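Local coordinates for folylpolyglutamate synthase protein FOLC (Mycobacterium tuberculosis, PDB 2VOS), which probably adds glutamate to dihydropteroate and then further glutamates to tetrahydrofolate, with ATP converted to ADP and phosphate at each step, at residues Glu434-Ala439 with Ala475-Thr480. Numbering follows the deposited sequence.
Sequences ENLRDA and AGAART
L436 meets segment 475-480 through one methyl, CD2, which lies over the groove between the methyls of A477 and A478. CD2 sits 3.6 Å from A477 CB and 4.0 Å from A478 CB, and it also touches A478 N at 3.5 Å. That atom is the peptide nitrogen linking the two alanines, and with side chains this short the leucine can rest directly on the turn of the helix. Chi1 of L436 (-171°) sets CG anti to the backbone N and beside the carbonyl carbon, on the way across to the neighbour. L481 extends the same leucine's contact one turn further along helix 472-481. No hydrogen bond joins the two segments; the contact is apolar and small, burying 94 Å² in all. Both helices belong to the C-terminal, glutamate ligase part of the chain, an alpha/beta domain of parallel strands with helices between them, Rossmann-like as in Mur ligases. Helix 436-451 follows edge strand 430-432 and helix 472-481 follows strand 464-469; they pack side by side on one face of the sheet, L436 and A439 touching V378 of strand 374-379 and A478 touching I350 of strand 347-350. Behind the leucine, N435 is the N-cap of its helix: D438 N gives a hydrogen bond to N435 OD1 at 2.8 Å, nearly straight at 174°, fixing the turn from which L436 projects. On the far helix, R479 NH2 forms a salt bridge with E340 and NH1 hydrogen-bonds Q102. The contact is packing set back from the nucleotide pocket, with the A478 side chain about 13 Å from the bound ADP.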
# COMPACT_ATOMS: atom_id res chain seq x y z
N GLU A 434 -8.89 12.60 22.69
CA GLU A 434 -9.14 13.65 21.71
C GLU A 434 -8.17 13.61 20.55
O GLU A 434 -8.51 14.05 19.43
CB GLU A 434 -9.08 15.04 22.37
CG GLU A 434 -10.14 15.28 23.48
CD GLU A 434 -10.16 16.75 23.98
OE1 GLU A 434 -9.65 17.66 23.27
OE2 GLU A 434 -10.67 17.00 25.11
N ASN A 435 -6.95 13.11 20.79
CA ASN A 435 -5.97 13.06 19.71
C ASN A 435 -5.02 11.88 19.92
O ASN A 435 -5.01 11.21 20.98
CB ASN A 435 -5.20 14.38 19.62
CG ASN A 435 -4.43 14.69 20.89
OD1 ASN A 435 -3.63 13.87 21.34
ND2 ASN A 435 -4.69 15.84 21.47
N LEU A 436 -4.24 11.61 18.89
CA LEU A 436 -3.40 10.46 18.85
C LEU A 436 -2.36 10.40 19.97
O LEU A 436 -2.09 9.31 20.53
CB LEU A 436 -2.73 10.40 17.47
CG LEU A 436 -1.97 9.12 17.22
CD1 LEU A 436 -2.93 7.95 17.29
CD2 LEU A 436 -1.27 9.16 15.82
N ARG A 437 -1.72 11.53 20.27
CA ARG A 437 -0.76 11.52 21.34
C ARG A 437 -1.44 11.18 22.66
O ARG A 437 -0.95 10.38 23.43
CB ARG A 437 -0.04 12.87 21.44
CG ARG A 437 1.10 12.92 22.46
CD ARG A 437 1.87 14.29 22.37
NE ARG A 437 2.21 14.60 20.96
CZ ARG A 437 2.88 15.68 20.57
NH1 ARG A 437 3.29 16.58 21.47
NH2 ARG A 437 3.13 15.88 19.27
N ASP A 438 -2.58 11.81 22.93
CA ASP A 438 -3.35 11.45 24.12
C ASP A 438 -3.69 9.93 24.14
O ASP A 438 -3.60 9.28 25.19
CB ASP A 438 -4.65 12.26 24.18
CG ASP A 438 -4.47 13.73 24.69
OD1 ASP A 438 -3.33 14.23 24.93
OD2 ASP A 438 -5.54 14.38 24.86
N ALA A 439 -4.13 9.40 23.00
CA ALA A 439 -4.59 8.02 22.89
C ALA A 439 -3.44 7.09 23.22
O ALA A 439 -3.61 6.14 23.97
CB ALA A 439 -5.11 7.69 21.54
N ALA A 475 -1.50 5.28 11.18
CA ALA A 475 -0.16 4.72 11.14
C ALA A 475 0.90 5.75 10.81
O ALA A 475 1.93 5.82 11.50
CB ALA A 475 -0.13 3.53 10.15
N GLY A 476 0.67 6.58 9.80
CA GLY A 476 1.63 7.59 9.40
C GLY A 476 1.85 8.64 10.46
O GLY A 476 3.02 8.98 10.76
N ALA A 477 0.76 9.12 11.08
CA ALA A 477 0.93 10.15 12.14
C ALA A 477 1.72 9.61 13.32
O ALA A 477 2.56 10.26 13.88
CB ALA A 477 -0.45 10.72 12.64
N ALA A 478 1.43 8.37 13.69
CA ALA A 478 2.14 7.69 14.75
C ALA A 478 3.61 7.51 14.37
O ALA A 478 4.48 7.68 15.23
CB ALA A 478 1.45 6.32 15.06
N ARG A 479 3.90 7.18 13.10
CA ARG A 479 5.25 6.96 12.72
C ARG A 479 6.08 8.28 12.94
O ARG A 479 7.26 8.25 13.38
CB ARG A 479 5.32 6.47 11.26
CG ARG A 479 6.68 5.82 10.92
CD ARG A 479 6.62 5.00 9.57
NE ARG A 479 7.76 4.10 9.46
CZ ARG A 479 8.97 4.46 9.04
NH1 ARG A 479 9.21 5.71 8.65
NH2 ARG A 479 9.96 3.56 9.02
N THR A 480 5.48 9.42 12.62
CA THR A 480 6.09 10.72 12.83
C THR A 480 6.24 11.04 14.34
O THR A 480 7.28 11.53 14.78
CB THR A 480 5.24 11.78 12.12
OG1 THR A 480 5.36 11.62 10.69
CG2 THR A 480 5.66 13.20 12.54